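Local coordinates for protein acetone carboxylase alpha subunit (Xanthobacter autotrophicus Py2, PDB 5M45) that serves as the alpha subunit of acetone carboxylase, a large chain of the hydantoinase B/oxoprolinase family found here in a six-chain assembly, at residues Tyr298-Val303 / Asp602-Thr607; Met534-Asn539 / Gly557-Ala562. All coordinates share one frame; numbering follows the deposited sequence.

Contact 1 of 2, residues Tyr298-Val303 / Asp602-Thr607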
loop_
_atom_site.group_PDB
_atom_site.type_symbol
_atom_site.label_atom_id
_atom_site.label_comp_id
_atom_site.label_asym_id
_atom_site.label_seq_id
_atom_site.Cartn_x
_atom_site.Cartn_y
_atom_site.Cartn_z
ATOM N N TYR A 298 -17.365 -7.282 -16.930
ATOM C CA TYR A 298 -16.029 -6.695 -17.110
ATOM C C TYR A 298 -15.552 -6.695 -18.561
ATOM O O TYR A 298 -14.499 -6.132 -18.854
ATOM C CB TYR A 298 -14.988 -7.344 -16.173
ATOM C CG TYR A 298 -14.804 -6.689 -14.801
ATOM C CD1 TYR A 298 -15.863 -6.024 -14.152
ATOM C CD2 TYR A 298 -13.580 -6.751 -14.144
ATOM C CE1 TYR A 298 -15.694 -5.454 -12.894
ATOM C CE2 TYR A 298 -13.398 -6.182 -12.893
ATOM C CZ TYR A 298 -14.454 -5.531 -12.268
ATOM O OH TYR A 298 -14.294 -4.966 -11.028
ATOM N N ALA A 299 -16.294 -7.302 -19.474
ATOM C CA ALA A 299 -15.947 -7.253 -20.912
ATOM C C ALA A 299 -16.155 -5.868 -21.547
ATOM O O ALA A 299 -15.470 -5.544 -22.524
ATOM C CB ALA A 299 -16.681 -8.331 -21.711
ATOM N N HIS A 300 -17.071 -5.061 -20.989
ATOM C CA HIS A 300 -17.460 -3.773 -21.587
ATOM C C HIS A 300 -16.243 -2.808 -21.635
ATOM O O HIS A 300 -15.421 -2.788 -20.707
ATOM C CB HIS A 300 -18.599 -3.132 -20.745
ATOM C CG HIS A 300 -19.345 -2.035 -21.434
ATOM N ND1 HIS A 300 -18.907 -0.734 -21.459
ATOM C CD2 HIS A 300 -20.544 -2.029 -22.066
ATOM C CE1 HIS A 300 -19.781 0.030 -22.095
ATOM N NE2 HIS A 300 -20.776 -0.734 -22.488
ATOM N N GLU A 301 -16.181 -1.989 -22.675
ATOM C CA GLU A 301 -15.072 -1.048 -22.838
ATOM C C GLU A 301 -14.924 0.012 -21.727
ATOM O O GLU A 301 -13.842 0.548 -21.533
ATOM C CB GLU A 301 -15.107 -0.363 -24.217
ATOM C CG GLU A 301 -16.292 0.578 -24.429
ATOM C CD GLU A 301 -16.140 1.518 -25.632
ATOM O OE1 GLU A 301 -17.207 1.873 -26.194
ATOM O OE2 GLU A 301 -14.981 1.934 -25.976
ATOM N N ASP A 302 -15.994 0.320 -20.995
ATOM C CA ASP A 302 -15.944 1.316 -19.920
ATOM C C ASP A 302 -15.450 0.728 -18.579
ATOM O O ASP A 302 -15.406 1.450 -17.594
ATOM C CB ASP A 302 -17.302 2.027 -19.759
ATOM C CG ASP A 302 -17.596 3.009 -20.910
ATOM O OD1 ASP A 302 -16.676 3.250 -21.733
ATOM O OD2 ASP A 302 -18.727 3.581 -20.974
ATOM N N VAL A 303 -15.087 -0.568 -18.555
ATOM C CA VAL A 303 -14.333 -1.149 -17.464
ATOM C C VAL A 303 -12.847 -1.250 -17.908
ATOM O O VAL A 303 -12.442 -2.239 -18.547
ATOM C CB VAL A 303 -14.880 -2.520 -17.038
ATOM C CG1 VAL A 303 -14.103 -3.083 -15.861
ATOM C CG2 VAL A 303 -16.375 -2.402 -16.645
ATOM N N ASP A 602 -27.662 3.183 -20.414
ATOM C CA ASP A 602 -27.480 1.768 -20.778
ATOM C C ASP A 602 -27.473 0.868 -19.551
ATOM O O ASP A 602 -27.628 1.370 -18.426
ATOM C CB ASP A 602 -26.206 1.585 -21.642
ATOM C CG ASP A 602 -24.923 1.967 -20.925
ATOM O OD1 ASP A 602 -24.844 1.978 -19.687
ATOM O OD2 ASP A 602 -23.921 2.258 -21.617
ATOM N N LYS A 603 -27.273 -0.448 -19.763
ATOM C CA LYS A 603 -27.217 -1.423 -18.661
ATOM C C LYS A 603 -25.868 -1.558 -17.921
ATOM O O LYS A 603 -25.743 -2.394 -17.025
ATOM C CB LYS A 603 -27.637 -2.816 -19.145
ATOM C CG LYS A 603 -29.119 -2.961 -19.553
ATOM C CD LYS A 603 -30.073 -2.845 -18.387
ATOM C CE LYS A 603 -29.900 -3.935 -17.297
ATOM N NZ LYS A 603 -30.925 -3.816 -16.220
ATOM N N GLN A 604 -24.878 -0.740 -18.245
ATOM C CA GLN A 604 -23.545 -0.920 -17.696
ATOM C C GLN A 604 -23.431 -0.262 -16.300
ATOM O O GLN A 604 -23.021 0.888 -16.153
ATOM C CB GLN A 604 -22.498 -0.384 -18.703
ATOM C CG GLN A 604 -21.056 -0.751 -18.388
ATOM C CD GLN A 604 -20.836 -2.241 -18.317
ATOM O OE1 GLN A 604 -21.465 -2.995 -19.039
ATOM N NE2 GLN A 604 -19.925 -2.678 -17.451
ATOM N N ALA A 605 -23.839 -1.016 -15.285
ATOM C CA ALA A 605 -23.946 -0.494 -13.917
ATOM C C ALA A 605 -22.640 -0.534 -13.122
ATOM O O ALA A 605 -22.611 -0.126 -11.961
ATOM C CB ALA A 605 -25.063 -1.230 -13.178
ATOM N N ILE A 606 -21.591 -1.050 -13.740
ATOM C CA ILE A 606 -20.205 -1.046 -13.221
ATOM C C ILE A 606 -19.285 -0.380 -14.245
ATOM O O ILE A 606 -19.255 -0.770 -15.415
ATOM C CB ILE A 606 -19.625 -2.462 -13.017
ATOM C CG1 ILE A 606 -20.467 -3.227 -12.044
ATOM C CG2 ILE A 606 -18.174 -2.349 -12.485
ATOM C CD1 ILE A 606 -20.026 -4.688 -11.874
ATOM N N THR A 607 -18.545 0.630 -13.790
ATOM C CA THR A 607 -17.554 1.309 -14.611
ATOM C C THR A 607 -16.298 1.643 -13.785
ATOM O O THR A 607 -16.320 1.581 -12.560
ATOM C CB THR A 607 -18.086 2.619 -15.240
ATOM O OG1 THR A 607 -18.394 3.568 -14.214
ATOM C CG2 THR A 607 -19.320 2.398 -16.116
HETATM O O HOH W 1 -23.254 0.562 -23.395
#

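Contact 2 of 2, residues Met534-Asn539 / Gly557-Ala562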
loop_
_atom_site.group_PDB
_atom_site.type_symbol
_atom_site.label_atom_id
_atom_site.label_comp_id
_atom_site.label_asym_id
_atom_site.label_seq_id
_atom_site.Cartn_x
_atom_site.Cartn_y
_atom_site.Cartn_z
ATOM N N MET A 534 -15.696 10.386 -12.064
ATOM C CA MET A 534 -16.724 9.608 -11.361
ATOM C C MET A 534 -16.918 8.225 -12.006
ATOM O O MET A 534 -16.524 7.994 -13.152
ATOM C CB MET A 534 -18.072 10.360 -11.307
ATOM C CG MET A 534 -17.983 11.806 -10.792
ATOM S SD MET A 534 -19.549 12.680 -10.588
ATOM C CE MET A 534 -20.292 11.766 -9.222
ATOM N N PHE A 535 -17.538 7.317 -11.269
ATOM C CA PHE A 535 -17.874 5.978 -11.762
ATOM C C PHE A 535 -19.086 5.394 -11.010
ATOM O O PHE A 535 -19.553 5.958 -10.013
ATOM C CB PHE A 535 -16.655 5.037 -11.763
ATOM C CG PHE A 535 -16.046 4.749 -10.386
ATOM C CD1 PHE A 535 -15.125 5.638 -9.804
ATOM C CD2 PHE A 535 -16.347 3.563 -9.708
ATOM C CE1 PHE A 535 -14.539 5.368 -8.572
ATOM C CE2 PHE A 535 -15.770 3.286 -8.479
ATOM C CZ PHE A 535 -14.877 4.175 -7.910
ATOM N N PHE A 536 -19.622 4.319 -11.585
ATOM C CA PHE A 536 -20.812 3.609 -11.083
ATOM C C PHE A 536 -20.433 2.223 -10.560
ATOM O O PHE A 536 -19.519 1.574 -11.104
ATOM C CB PHE A 536 -21.845 3.424 -12.249
ATOM C CG PHE A 536 -22.464 4.707 -12.756
ATOM C CD1 PHE A 536 -21.843 5.462 -13.736
ATOM C CD2 PHE A 536 -23.679 5.143 -12.280
ATOM C CE1 PHE A 536 -22.407 6.654 -14.224
ATOM C CE2 PHE A 536 -24.260 6.331 -12.752
ATOM C CZ PHE A 536 -23.608 7.104 -13.724
ATOM N N MET A 537 -21.137 1.746 -9.544
ATOM C CA MET A 537 -20.933 0.394 -8.983
ATOM C C MET A 537 -22.225 -0.150 -8.357
ATOM O O MET A 537 -22.701 0.363 -7.355
ATOM C CB MET A 537 -19.805 0.393 -7.922
ATOM C CG MET A 537 -19.417 -0.999 -7.385
ATOM S SD MET A 537 -18.965 -2.214 -8.639
ATOM C CE MET A 537 -20.188 -3.527 -8.502
ATOM N N GLY A 538 -22.755 -1.214 -8.975
ATOM C CA GLY A 538 -23.990 -1.906 -8.545
ATOM C C GLY A 538 -24.373 -3.020 -9.515
ATOM O O GLY A 538 -23.705 -3.224 -10.546
ATOM N N ASN A 539 -25.434 -3.744 -9.192
ATOM C CA ASN A 539 -25.956 -4.821 -10.049
ATOM C C ASN A 539 -26.651 -4.225 -11.279
ATOM O O ASN A 539 -27.301 -3.172 -11.184
ATOM C CB ASN A 539 -26.903 -5.747 -9.264
ATOM C CG ASN A 539 -28.155 -5.039 -8.754
ATOM O OD1 ASN A 539 -28.070 -3.985 -8.150
ATOM N ND2 ASN A 539 -29.340 -5.629 -9.007
ATOM N N GLY A 557 -30.472 -2.779 -12.293
ATOM C CA GLY A 557 -29.817 -1.465 -12.369
ATOM C C GLY A 557 -29.542 -0.992 -13.779
ATOM O O GLY A 557 -29.529 -1.791 -14.729
ATOM N N TYR A 558 -29.329 0.317 -13.910
ATOM C CA TYR A 558 -28.883 0.944 -15.135
ATOM C C TYR A 558 -28.125 2.244 -14.817
ATOM O O TYR A 558 -28.151 2.730 -13.693
ATOM C CB TYR A 558 -30.051 1.191 -16.111
ATOM C CG TYR A 558 -31.011 2.308 -15.683
ATOM C CD1 TYR A 558 -32.055 2.065 -14.802
ATOM C CD2 TYR A 558 -30.853 3.612 -16.153
ATOM C CE1 TYR A 558 -32.925 3.085 -14.403
ATOM C CE2 TYR A 558 -31.725 4.651 -15.749
ATOM C CZ TYR A 558 -32.752 4.390 -14.877
ATOM O OH TYR A 558 -33.614 5.423 -14.468
ATOM N N ARG A 559 -27.431 2.748 -15.835
ATOM C CA ARG A 559 -26.619 3.965 -15.798
ATOM C C ARG A 559 -27.268 5.093 -16.600
ATOM O O ARG A 559 -27.743 4.856 -17.724
ATOM C CB ARG A 559 -25.230 3.655 -16.442
ATOM C CG ARG A 559 -24.374 4.848 -16.760
ATOM C CD ARG A 559 -22.935 4.507 -17.153
ATOM N NE ARG A 559 -22.771 3.790 -18.434
ATOM C CZ ARG A 559 -21.617 3.747 -19.121
ATOM N NH1 ARG A 559 -20.531 4.415 -18.714
ATOM N NH2 ARG A 559 -21.539 3.047 -20.235
ATOM N N PHE A 560 -27.279 6.297 -16.030
ATOM C CA PHE A 560 -27.467 7.561 -16.758
ATOM C C PHE A 560 -26.413 8.584 -16.354
ATOM O O PHE A 560 -26.305 8.927 -15.180
ATOM C CB PHE A 560 -28.852 8.205 -16.512
ATOM C CG PHE A 560 -29.035 9.533 -17.216
ATOM C CD1 PHE A 560 -29.508 9.586 -18.517
ATOM C CD2 PHE A 560 -28.755 10.751 -16.556
ATOM C CE1 PHE A 560 -29.658 10.824 -19.178
ATOM C CE2 PHE A 560 -28.927 11.974 -17.197
ATOM C CZ PHE A 560 -29.367 12.005 -18.516
ATOM N N ALA A 561 -25.668 9.073 -17.348
ATOM C CA ALA A 561 -24.735 10.177 -17.207
ATOM C C ALA A 561 -24.743 11.034 -18.454
ATOM O O ALA A 561 -25.010 10.528 -19.560
ATOM C CB ALA A 561 -23.326 9.658 -16.954
ATOM N N ALA A 562 -24.445 12.327 -18.298
ATOM C CA ALA A 562 -24.424 13.267 -19.435
ATOM C C ALA A 562 -23.234 14.240 -19.368
ATOM O O ALA A 562 -23.021 14.885 -18.366
ATOM C CB ALA A 562 -25.757 14.030 -19.524
#

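Contact 1 of 2, residues Tyr298-Val303 / Asp602-Thr607
His300 stacks its imidazole on the side chain of Gln604, joining two turns: a type I beta turn from His300 to Val303, and an Asx turn begun by Asp602 that runs into an inverse gamma turn centred on Gln604. In the stack, ring and amide planes lie 22° apart. Gln604 CG stands over the middle of one ring face, 3.7 Å from the His300 centroid in a CH-pi contact. The bend of Gln604 at chi2 (58°) then swings the amide over the His300 CB, with OE1 3.3 Å from CD2 of His300.

Polar contacts hold both partners in place. The Asp302 N-H meets His300 ND1 in the ring plane at 3.1 Å, almost straight at 168°, fixing the imidazole's rotation, while a water joins NE2 to Asp602 OD2. Gln604 NE2 donates to Ile606 O at 2.9 Å. Arg559 NH2 forms salt bridges with both Asp302 and Asp602, which probably eases the repulsion between the two carboxylates.

Van der Waals packing completes the contact. Tyr298 CE1 touches Ile606 CG2 at 4.0 Å, and the Val303 methyl CG2 lies against the bonded pair, 3.7 Å from Gln604 NE2 and 3.5 Å from Ile606 O.

Contact 2 of 2, residues Met534-Asn539 / Gly557-Ala562
Phe536 and Arg559 form the tight half of this contact: the two side chains cross at about a right angle, with the arginine's CG over one face of the phenyl ring. Arg559 CG makes the CH-pi contact, 3.9 Å from the centroid of the Phe536 ring and displaced toward its rim. Arg559 CD passes beyond the rim beside the CD1-CE1 bond, 3.7 Å from Phe536 CE1. A bend at chi3 (67°) then carries the guanidinium off the ring, and the two planes end 84° apart. The charged end turns to the carboxylates of Asp602 and Asp302. At the ring edge, near its plane, Phe536 CZ meets the carbonyl oxygen of Phe560 at 3.6 Å and the methyl of Ala561, atom CB, at 4.1 Å. Tyr618, from strand 617-621, also stacks on Phe536.

The packing joins two different antiparallel sheets: residues 534-539 leave the end of strand 532-535, whereas 557-562 lead into strand 559-563. The touching parts run nearly antiparallel, 163° apart, yet they are not paired as neighbouring strands. At Phe536 and Arg559 the CA atoms are 7.5 Å apart, and side chains fill the interval. Each backbone is hydrogen-bonded to another part of the chain, Phe536 to Thr607 and Arg559 to Asp602.

The other half is looser in side-chain terms, although it too is buried rather than open to solvent. Here the backbones approach each other directly, Asn539 and Gly557 being 5.6 Å apart at their CA atoms. Gly557 CA makes a CA-H...O contact with Asn539 O, 3.3 Å long. Arg623 NH2 gives that oxygen a hydrogen bond, while the Asn539 side-chain ND2 reaches Ile542 O.

Followed from the N terminus, the chain leaves strand 286-297 of the mixed sheet and enters 298-303, which waits for 602-607 almost three hundred residues later; contact 1 closes this long loop. Contact 2 is nested inside it, closing a short excursion of 17 residues without helix or strand between 534-539 and 557-562. The centres lie about 9 Å apart. Strand 598-602 then delivers the chain back to contact 1. Lys603, in the same 602-607 segment, makes a probable hydrogen bond from NZ to Gly557 O (2.9 Å), and Thr607 OG1 is hydrogen-bonded to Phe536 N. Together the contacts tie the end of the mixed sheet to the neighbouring four- and five-stranded antiparallel sheets.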